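Local coordinates for protein uronate isomerase (Caulobacter crescentus, PDB 2Q01) that catalyses the interconversion of D-glucuronate with D-fructuronate and of D-galacturonate with D-tagaturonate in pentose and glucuronate metabolism, at residues B[60-65]-B[117-122]; B[201-206]-B[233-238]; B[226-231]-B[285-290]. One frame throughout, in Å; residues are numbered along the deposited sequence.

Interaction 1 of 3, residues B[60-65]-B[117-122]; sequences DLLLAP and VWLNHV
Leu62 faces Leu119 and Val122 across a small, buried helix-to-helix contact. Helices 58-63 and 114-126 both belong to the long excursion, with several helices and no strand, between strands 37-39 and 165-169, neighbours in a parallel sheet of this TIM-barrel-clan enzyme. Leu62 leaves its backbone toward helix 114-126, yet Leu62 CB itself stays 4.8 Å from Leu119 CD2. With CG anti to the carbonyl carbon (chi1 -62°), Leu62 CG lies 4.9 Å from Leu119 CD2, still without close contact. The two branches then divide the work. Leu62 CD1 lies more than 5 Å from both Leu119 CD2 and Val122 CG1, whereas Leu62 CD2 makes both of the close approaches, 4.2 Å from Leu119 CD2. Leucine suits the place because its branched end projects a methyl beyond the backbone into the seam. Leu119 answers with its own methyl, the two side chains passing alongside one another and running opposite ways, while Val122, three residues further on, offers a shorter, beta-branched surface. The same seam is filled out by helix 96-105, where Trp100 touches Leu62 and Phe103 touches Leu119, and by Ile145 of helix 138-149, also against Leu62. Seen from Leu62 CD2, its two partners lie about 81° apart, the second being Val122 CG1 at 4.3 Å.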
loop_
_atom_site.group_PDB
_atom_site.type_symbol
_atom_site.label_atom_id
_atom_site.label_comp_id
_atom_site.label_asym_id
_atom_site.label_seq_id
_atom_site.Cartn_x
_atom_site.Cartn_y
_atom_site.Cartn_z
ATOM N N ASP B 60 9.269 -18.951 31.277
ATOM C CA ASP B 60 7.832 -19.238 31.304
ATOM C C ASP B 60 6.925 -18.015 31.190
ATOM O O ASP B 60 5.767 -18.139 30.798
ATOM C CB ASP B 60 7.463 -20.049 32.547
ATOM C CG ASP B 60 7.318 -21.525 32.248
ATOM O OD1 ASP B 60 6.214 -22.064 32.482
ATOM O OD2 ASP B 60 8.295 -22.140 31.761
ATOM N N LEU B 61 7.456 -16.844 31.522
ATOM C CA LEU B 61 6.679 -15.614 31.506
ATOM C C LEU B 61 6.888 -14.816 30.217
ATOM O O LEU B 61 5.931 -14.280 29.643
ATOM C CB LEU B 61 7.022 -14.763 32.736
ATOM C CG LEU B 61 6.396 -13.378 32.911
ATOM C CD1 LEU B 61 4.923 -13.469 33.259
ATOM C CD2 LEU B 61 7.145 -12.600 33.967
ATOM N N LEU B 62 8.137 -14.747 29.763
ATOM C CA LEU B 62 8.495 -13.868 28.652
ATOM C C LEU B 62 8.765 -14.604 27.346
ATOM O O LEU B 62 8.347 -14.150 26.284
ATOM C CB LEU B 62 9.702 -12.990 29.020
ATOM C CG LEU B 62 9.550 -12.008 30.188
ATOM C CD1 LEU B 62 10.909 -11.659 30.764
ATOM C CD2 LEU B 62 8.797 -10.746 29.772
ATOM N N LEU B 63 9.455 -15.738 27.432
ATOM C CA LEU B 63 9.969 -16.427 26.249
ATOM C C LEU B 63 9.030 -17.493 25.668
ATOM O O LEU B 63 8.689 -17.436 24.484
ATOM C CB LEU B 63 11.356 -17.013 26.544
ATOM C CG LEU B 63 12.059 -17.874 25.488
ATOM C CD1 LEU B 63 12.275 -17.141 24.157
ATOM C CD2 LEU B 63 13.383 -18.363 26.049
ATOM N N ALA B 64 8.634 -18.457 26.498
ATOM C CA ALA B 64 7.826 -19.600 26.057
ATOM C C ALA B 64 6.407 -19.297 25.534
ATOM O O ALA B 64 6.017 -19.861 24.511
ATOM C CB ALA B 64 7.792 -20.695 27.136
ATOM N N PRO B 65 5.629 -18.423 26.215
ATOM C CA PRO B 65 4.288 -18.235 25.657
ATOM C C PRO B 65 4.161 -17.160 24.560
ATOM O O PRO B 65 3.075 -16.999 23.994
ATOM C CB PRO B 65 3.463 -17.842 26.883
ATOM C CG PRO B 65 4.422 -17.124 27.763
ATOM C CD PRO B 65 5.814 -17.620 27.441
ATOM N N VAL B 117 11.382 -2.482 21.609
ATOM C CA VAL B 117 10.759 -1.433 22.406
ATOM C C VAL B 117 10.009 -2.004 23.621
ATOM O O VAL B 117 10.197 -1.516 24.737
ATOM C CB VAL B 117 9.830 -0.526 21.540
ATOM C CG1 VAL B 117 9.125 0.505 22.393
ATOM C CG2 VAL B 117 10.622 0.181 20.436
ATOM N N TRP B 118 9.201 -3.049 23.412
ATOM C CA TRP B 118 8.370 -3.610 24.490
ATOM C C TRP B 118 9.177 -4.309 25.576
ATOM O O TRP B 118 8.926 -4.097 26.757
ATOM C CB TRP B 118 7.307 -4.581 23.964
ATOM C CG TRP B 118 6.366 -4.022 22.941
ATOM C CD1 TRP B 118 5.824 -2.765 22.910
ATOM C CD2 TRP B 118 5.827 -4.719 21.812
ATOM N NE1 TRP B 118 4.997 -2.633 21.820
ATOM C CE2 TRP B 118 4.979 -3.816 21.129
ATOM C CE3 TRP B 118 5.988 -6.018 21.304
ATOM C CZ2 TRP B 118 4.290 -4.171 19.962
ATOM C CZ3 TRP B 118 5.305 -6.371 20.143
ATOM C CH2 TRP B 118 4.468 -5.448 19.483
ATOM N N LEU B 119 10.136 -5.139 25.173
ATOM C CA LEU B 119 10.950 -5.890 26.123
ATOM C C LEU B 119 11.914 -5.021 26.908
ATOM O O LEU B 119 12.126 -5.267 28.094
ATOM C CB LEU B 119 11.722 -7.013 25.431
ATOM C CG LEU B 119 11.002 -8.332 25.157
ATOM C CD1 LEU B 119 11.917 -9.219 24.349
ATOM C CD2 LEU B 119 10.596 -9.017 26.452
ATOM N N ASN B 120 12.487 -4.007 26.261
ATOM C CA ASN B 120 13.352 -3.061 26.967
ATOM C C ASN B 120 12.589 -2.140 27.914
ATOM O O ASN B 120 13.151 -1.673 28.899
ATOM C CB ASN B 120 14.232 -2.260 26.001
ATOM C CG ASN B 120 15.367 -3.099 25.408
ATOM O OD1 ASN B 120 15.968 -3.937 26.087
ATOM N ND2 ASN B 120 15.670 -2.862 24.138
ATOM N N HIS B 121 11.313 -1.893 27.615
ATOM C CA HIS B 121 10.400 -1.234 28.546
ATOM C C HIS B 121 10.202 -2.122 29.773
ATOM O O HIS B 121 10.287 -1.643 30.899
ATOM C CB HIS B 121 9.063 -0.925 27.857
ATOM C CG HIS B 121 8.087 -0.155 28.700
ATOM N ND1 HIS B 121 7.620 1.091 28.339
ATOM C CD2 HIS B 121 7.456 -0.468 29.858
ATOM C CE1 HIS B 121 6.766 1.523 29.250
ATOM N NE2 HIS B 121 6.651 0.598 30.186
ATOM N N VAL B 122 9.962 -3.412 29.554
ATOM C CA VAL B 122 9.772 -4.371 30.650
ATOM C C VAL B 122 11.041 -4.493 31.506
ATOM O O VAL B 122 10.972 -4.471 32.735
ATOM C CB VAL B 122 9.324 -5.766 30.124
ATOM C CG1 VAL B 122 9.210 -6.774 31.257
ATOM C CG2 VAL B 122 7.992 -5.658 29.412
#

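Interaction 2 of 3, residues B[201-206]-B[233-238]; sequences AVIDFE and EAHRLR
Val202 and His235 are brought together by two first torsions: chi1 of -62° sets CG1 of Val202 anti to the carbonyl carbon and puts CG2 between the backbone N and that carbon, while chi1 of -88° keeps CG of His235 beside its backbone N, which extends the imidazole into the same space. The two side chains reach for each other head-on from their own backbones, and Val202 CG2 meets the far end of the ring, 3.6 Å from His235 CE1. Val202 CG2 is also 3.9 Å from His235 NE2, approaching obliquely. Ile203 adds its CG1, likewise oblique to the ring, at 4.3 Å from His235 NE2. Beta-branched residues suit this loop, since their methyl and methylene groups stand close to the backbone and give a compact apolar surface against the outer end of the imidazole. The polar atoms of the buried ring are cared for separately: ND1 is hydrogen-bonded to Tyr197 OH and NE2 to Tyr231 OH, a pair of bonds that should fix its rotation. Residues 201-206 follow strand 192-194 and lead to helix 210-221, whereas helix 228-244 leads on to strand 249-252, so the contact ties the loop after one strand to the helix before the next in this TIM-barrel-clan fold. The loop is shaped by an Asx turn: Glu206 N donates to Asp204 OD2 at 3.0 Å, from well above the carboxylate plane. Apart from the contact, a salt bridge joins residues three apart, Arg236 NH1 to Glu233 OE2, 2.9 Å, the oxygen tilted from the guanidinium plane.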
loop_
_atom_site.group_PDB
_atom_site.type_symbol
_atom_site.label_atom_id
_atom_site.label_comp_id
_atom_site.label_asym_id
_atom_site.label_seq_id
_atom_site.Cartn_x
_atom_site.Cartn_y
_atom_site.Cartn_z
ATOM N N ALA B 201 -15.092 -21.504 17.415
ATOM C CA ALA B 201 -14.972 -22.961 17.413
ATOM C C ALA B 201 -16.294 -23.703 17.155
ATOM O O ALA B 201 -16.278 -24.843 16.688
ATOM C CB ALA B 201 -14.319 -23.441 18.700
ATOM N N VAL B 202 -17.426 -23.060 17.451
ATOM C CA VAL B 202 -18.742 -23.669 17.210
ATOM C C VAL B 202 -19.420 -23.075 15.975
ATOM O O VAL B 202 -20.608 -23.298 15.727
ATOM C CB VAL B 202 -19.684 -23.602 18.457
ATOM C CG1 VAL B 202 -19.090 -24.370 19.621
ATOM C CG2 VAL B 202 -19.971 -22.171 18.870
ATOM N N ILE B 203 -18.648 -22.319 15.202
ATOM C CA ILE B 203 -19.138 -21.683 13.977
ATOM C C ILE B 203 -18.362 -22.192 12.758
ATOM O O ILE B 203 -18.952 -22.450 11.708
ATOM C CB ILE B 203 -19.105 -20.131 14.079
ATOM C CG1 ILE B 203 -20.107 -19.662 15.147
ATOM C CG2 ILE B 203 -19.373 -19.476 12.711
ATOM C CD1 ILE B 203 -20.402 -18.174 15.168
ATOM N N ASP B 204 -17.047 -22.354 12.911
ATOM C CA ASP B 204 -16.217 -22.894 11.839
ATOM C C ASP B 204 -16.247 -24.415 11.865
ATOM O O ASP B 204 -15.688 -25.036 12.771
ATOM C CB ASP B 204 -14.777 -22.385 11.952
ATOM C CG ASP B 204 -13.973 -22.581 10.668
ATOM O OD1 ASP B 204 -12.797 -22.154 10.633
ATOM O OD2 ASP B 204 -14.503 -23.156 9.693
ATOM N N PHE B 205 -16.904 -25.006 10.867
ATOM C CA PHE B 205 -16.938 -26.463 10.703
ATOM C C PHE B 205 -15.626 -27.033 10.128
ATOM O O PHE B 205 -15.383 -28.240 10.209
ATOM C CB PHE B 205 -18.132 -26.885 9.839
ATOM C CG PHE B 205 -19.438 -26.973 10.591
ATOM C CD1 PHE B 205 -20.311 -25.894 10.622
ATOM C CD2 PHE B 205 -19.802 -28.143 11.246
ATOM C CE1 PHE B 205 -21.529 -25.971 11.304
ATOM C CE2 PHE B 205 -21.014 -28.228 11.935
ATOM C CZ PHE B 205 -21.883 -27.137 11.956
ATOM N N GLU B 206 -14.787 -26.168 9.558
ATOM C CA GLU B 206 -13.462 -26.565 9.071
ATOM C C GLU B 206 -12.402 -26.547 10.176
ATOM O O GLU B 206 -11.258 -26.952 9.950
ATOM C CB GLU B 206 -13.017 -25.679 7.903
ATOM C CG GLU B 206 -13.679 -26.015 6.572
ATOM C CD GLU B 206 -13.307 -25.037 5.471
ATOM O OE1 GLU B 206 -13.635 -23.832 5.599
ATOM O OE2 GLU B 206 -12.694 -25.479 4.474
ATOM N N GLU B 233 -30.523 -20.584 20.320
ATOM C CA GLU B 233 -30.848 -20.393 21.738
ATOM C C GLU B 233 -29.651 -20.615 22.650
ATOM O O GLU B 233 -29.504 -19.928 23.655
ATOM C CB GLU B 233 -32.002 -21.290 22.189
ATOM C CG GLU B 233 -33.322 -20.550 22.364
ATOM C CD GLU B 233 -33.238 -19.410 23.371
ATOM O OE1 GLU B 233 -32.774 -19.648 24.508
ATOM O OE2 GLU B 233 -33.639 -18.276 23.024
ATOM N N ALA B 234 -28.805 -21.574 22.286
ATOM C CA ALA B 234 -27.582 -21.859 23.024
ATOM C C ALA B 234 -26.582 -20.709 22.944
ATOM O O ALA B 234 -25.840 -20.475 23.891
ATOM C CB ALA B 234 -26.958 -23.140 22.522
ATOM N N HIS B 235 -26.569 -19.999 21.817
ATOM C CA HIS B 235 -25.726 -18.817 21.651
ATOM C C HIS B 235 -26.234 -17.635 22.465
ATOM O O HIS B 235 -25.439 -16.880 23.023
ATOM C CB HIS B 235 -25.645 -18.412 20.187
ATOM C CG HIS B 235 -24.546 -19.082 19.427
ATOM N ND1 HIS B 235 -23.214 -18.864 19.699
ATOM C CD2 HIS B 235 -24.581 -19.930 18.373
ATOM C CE1 HIS B 235 -22.473 -19.567 18.862
ATOM N NE2 HIS B 235 -23.278 -20.221 18.045
ATOM N N ARG B 236 -27.556 -17.478 22.519
ATOM C CA ARG B 236 -28.182 -16.406 23.285
ATOM C C ARG B 236 -27.955 -16.576 24.782
ATOM O O ARG B 236 -27.609 -15.614 25.471
ATOM C CB ARG B 236 -29.674 -16.326 22.990
ATOM C CG ARG B 236 -30.007 -15.733 21.644
ATOM C CD ARG B 236 -31.509 -15.513 21.493
ATOM N NE ARG B 236 -31.909 -15.633 20.093
ATOM C CZ ARG B 236 -32.480 -16.711 19.558
ATOM N NH1 ARG B 236 -32.756 -17.776 20.304
ATOM N NH2 ARG B 236 -32.789 -16.717 18.269
ATOM N N LEU B 237 -28.136 -17.804 25.268
ATOM C CA LEU B 237 -27.929 -18.128 26.676
ATOM C C LEU B 237 -26.470 -17.978 27.105
ATOM O O LEU B 237 -26.193 -17.547 28.225
ATOM C CB LEU B 237 -28.434 -19.540 26.992
ATOM C CG LEU B 237 -29.941 -19.823 26.944
ATOM C CD1 LEU B 237 -30.205 -21.250 27.385
ATOM C CD2 LEU B 237 -30.760 -18.842 27.786
ATOM N N ARG B 238 -25.545 -18.329 26.215
ATOM C CA ARG B 238 -24.121 -18.196 26.512
ATOM C C ARG B 238 -23.663 -16.746 26.466
ATOM O O ARG B 238 -22.870 -16.327 27.297
ATOM C CB ARG B 238 -23.264 -19.077 25.593
ATOM C CG ARG B 238 -23.346 -20.568 25.919
ATOM C CD ARG B 238 -23.113 -20.831 27.386
ATOM N NE ARG B 238 -21.701 -20.765 27.739
ATOM C CZ ARG B 238 -21.244 -20.571 28.972
ATOM N NH1 ARG B 238 -19.937 -20.539 29.195
ATOM N NH2 ARG B 238 -22.090 -20.404 29.978
#

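Interaction 3 of 3, residues B[226-231]-B[285-290]; sequences YSWKSY and ELFRAQ
An aromatic cluster joins two helices here: Trp228 and Tyr231, three residues apart at the start of helix 228-244, meet Phe287 from helix 281-302. Phe287 has CG anti to its backbone nitrogen (chi1 -173°), which extends the ring until its edge rests against both. Phe287 CE1 lies 3.5 Å from Trp228 CZ3, and Phe287 CZ lies 3.8 Å from Tyr231 CE2, both partners sitting near the phenyl plane. Each helix runs into a strand, 249-252 and 305-308 respectively, and these are adjacent and parallel, so the rings bind neighbouring helices of the TIM-barrel-clan fold. A tyrosine suits its place because its ring is apolar while its hydroxyl is hydrogen-bonded to Val202 O. Tyr231 OH also lies 3.8 Å from Phe287 CE2. An alanine at Phe287 would take away the phenyl edge and is likely to leave Trp228 and Tyr231 without one of their shared neighbours and to open a gap at this end of the helix pair. Beside the cluster, Arg288 NH1 bonds Glu285 OE1 at 2.9 Å with an N-H...O angle of 159°, using the oxygen's anti lone pair nearly in the guanidinium plane.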
loop_
_atom_site.group_PDB
_atom_site.type_symbol
_atom_site.label_atom_id
_atom_site.label_comp_id
_atom_site.label_asym_id
_atom_site.label_seq_id
_atom_site.Cartn_x
_atom_site.Cartn_y
_atom_site.Cartn_z
ATOM N N TYR B 226 -27.155 -29.486 18.083
ATOM C CA TYR B 226 -27.113 -30.020 16.724
ATOM C C TYR B 226 -28.454 -29.846 15.994
ATOM O O TYR B 226 -28.741 -30.549 15.028
ATOM C CB TYR B 226 -26.684 -31.492 16.739
ATOM C CG TYR B 226 -25.410 -31.765 17.522
ATOM C CD1 TYR B 226 -24.155 -31.552 16.952
ATOM C CD2 TYR B 226 -25.463 -32.247 18.832
ATOM C CE1 TYR B 226 -22.986 -31.808 17.668
ATOM C CE2 TYR B 226 -24.304 -32.500 19.557
ATOM C CZ TYR B 226 -23.070 -32.280 18.970
ATOM O OH TYR B 226 -21.925 -32.536 19.689
ATOM N N SER B 227 -29.263 -28.903 16.468
ATOM C CA SER B 227 -30.524 -28.520 15.824
ATOM C C SER B 227 -30.626 -26.995 15.848
ATOM O O SER B 227 -30.313 -26.367 16.860
ATOM C CB SER B 227 -31.716 -29.169 16.533
ATOM O OG SER B 227 -32.926 -28.504 16.230
ATOM N N TRP B 228 -31.075 -26.419 14.736
ATOM C CA TRP B 228 -30.880 -24.991 14.424
ATOM C C TRP B 228 -31.396 -23.957 15.424
ATOM O O TRP B 228 -30.611 -23.165 15.948
ATOM C CB TRP B 228 -31.389 -24.680 13.013
ATOM C CG TRP B 228 -31.294 -23.233 12.599
ATOM C CD1 TRP B 228 -32.332 -22.418 12.245
ATOM C CD2 TRP B 228 -30.102 -22.437 12.480
ATOM N NE1 TRP B 228 -31.865 -21.168 11.910
ATOM C CE2 TRP B 228 -30.500 -21.153 12.045
ATOM C CE3 TRP B 228 -28.738 -22.683 12.697
ATOM C CZ2 TRP B 228 -29.583 -20.118 11.824
ATOM C CZ3 TRP B 228 -27.831 -21.656 12.482
ATOM C CH2 TRP B 228 -28.257 -20.389 12.044
ATOM N N LYS B 229 -32.700 -23.969 15.686
ATOM C CA LYS B 229 -33.310 -22.967 16.555
ATOM C C LYS B 229 -32.794 -23.025 17.990
ATOM O O LYS B 229 -32.749 -22.000 18.678
ATOM C CB LYS B 229 -34.841 -23.059 16.507
ATOM C CG LYS B 229 -35.464 -22.171 15.421
ATOM C CD LYS B 229 -36.885 -22.600 15.060
ATOM C CE LYS B 229 -36.893 -23.721 14.019
ATOM N NZ LYS B 229 -38.265 -24.224 13.742
ATOM N N SER B 230 -32.387 -24.215 18.427
ATOM C CA SER B 230 -31.826 -24.375 19.767
ATOM C C SER B 230 -30.298 -24.246 19.806
ATOM O O SER B 230 -29.707 -24.185 20.885
ATOM C CB SER B 230 -32.299 -25.683 20.410
ATOM O OG SER B 230 -31.970 -26.802 19.616
ATOM N N TYR B 231 -29.668 -24.215 18.634
ATOM C CA TYR B 231 -28.257 -23.849 18.508
ATOM C C TYR B 231 -28.165 -22.337 18.690
ATOM O O TYR B 231 -27.250 -21.824 19.343
ATOM C CB TYR B 231 -27.718 -24.278 17.140
ATOM C CG TYR B 231 -26.390 -23.669 16.731
ATOM C CD1 TYR B 231 -25.180 -24.229 17.155
ATOM C CD2 TYR B 231 -26.342 -22.555 15.890
ATOM C CE1 TYR B 231 -23.966 -23.683 16.770
ATOM C CE2 TYR B 231 -25.131 -21.996 15.506
ATOM C CZ TYR B 231 -23.949 -22.567 15.945
ATOM O OH TYR B 231 -22.752 -22.017 15.562
ATOM N N GLU B 285 -17.821 -21.598 4.542
ATOM C CA GLU B 285 -17.732 -20.154 4.321
ATOM C C GLU B 285 -19.075 -19.464 4.465
ATOM O O GLU B 285 -19.163 -18.406 5.086
ATOM C CB GLU B 285 -17.208 -19.856 2.917
ATOM C CG GLU B 285 -15.856 -19.170 2.857
ATOM C CD GLU B 285 -15.863 -17.784 3.486
ATOM O OE1 GLU B 285 -15.353 -17.653 4.619
ATOM O OE2 GLU B 285 -16.376 -16.831 2.853
ATOM N N LEU B 286 -20.105 -20.066 3.872
ATOM C CA LEU B 286 -21.452 -19.511 3.871
ATOM C C LEU B 286 -22.030 -19.475 5.280
ATOM O O LEU B 286 -22.700 -18.515 5.644
ATOM C CB LEU B 286 -22.374 -20.330 2.958
ATOM C CG LEU B 286 -23.402 -19.628 2.052
ATOM C CD1 LEU B 286 -24.472 -20.610 1.601
ATOM C CD2 LEU B 286 -24.068 -18.400 2.664
ATOM N N PHE B 287 -21.766 -20.517 6.067
ATOM C CA PHE B 287 -22.273 -20.581 7.434
ATOM C C PHE B 287 -21.580 -19.568 8.330
ATOM O O PHE B 287 -22.246 -18.886 9.097
ATOM C CB PHE B 287 -22.158 -21.990 8.011
ATOM C CG PHE B 287 -22.815 -22.153 9.360
ATOM C CD1 PHE B 287 -24.206 -22.139 9.483
ATOM C CD2 PHE B 287 -22.040 -22.332 10.507
ATOM C CE1 PHE B 287 -24.812 -22.297 10.730
ATOM C CE2 PHE B 287 -22.631 -22.488 11.752
ATOM C CZ PHE B 287 -24.022 -22.474 11.867
ATOM N N ARG B 288 -20.256 -19.457 8.209
ATOM C CA ARG B 288 -19.486 -18.423 8.913
ATOM C C ARG B 288 -19.950 -17.005 8.548
ATOM O O ARG B 288 -20.054 -16.138 9.414
ATOM C CB ARG B 288 -17.998 -18.579 8.623
ATOM C CG ARG B 288 -17.349 -19.752 9.332
ATOM C CD ARG B 288 -15.838 -19.719 9.189
ATOM N NE ARG B 288 -15.407 -19.512 7.807
ATOM C CZ ARG B 288 -14.959 -20.467 6.996
ATOM N NH1 ARG B 288 -14.582 -20.163 5.759
ATOM N NH2 ARG B 288 -14.872 -21.721 7.411
ATOM N N ALA B 289 -20.238 -16.795 7.266
ATOM C CA ALA B 289 -20.873 -15.578 6.771
ATOM C C ALA B 289 -22.270 -15.340 7.356
ATOM O O ALA B 289 -22.577 -14.236 7.794
ATOM C CB ALA B 289 -20.932 -15.599 5.241
ATOM N N GLN B 290 -23.113 -16.372 7.354
ATOM C CA GLN B 290 -24.474 -16.251 7.882
ATOM C C GLN B 290 -24.475 -15.993 9.381
ATOM O O GLN B 290 -25.280 -15.212 9.879
ATOM C CB GLN B 290 -25.316 -17.493 7.552
ATOM C CG GLN B 290 -26.736 -17.481 8.147
ATOM C CD GLN B 290 -27.538 -16.254 7.742
ATOM O OE1 GLN B 290 -27.462 -15.793 6.602
ATOM N NE2 GLN B 290 -28.318 -15.724 8.677
#

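How the interactions relate
Interaction 1 comes first along the chain and closes before the other two open. It lies on the opposite side of the chain's centre, its own centre about 34 Å from that of interaction 2 and 40 Å from that of interaction 3, in the region between strands 37-39 and 165-169. Interactions 2 and 3 form one neighbourhood, with centres about 8 Å apart. They share helix 228-244, and their segments alternate along the sequence. A salt bridge also joins them, Asp204 OD2 to Arg288 NH2 at 2.7 Å. Loop 201-206 and helices 228-244 and 281-302 thus pack as one unit, whereas interaction 1 packs two helices of a separate region.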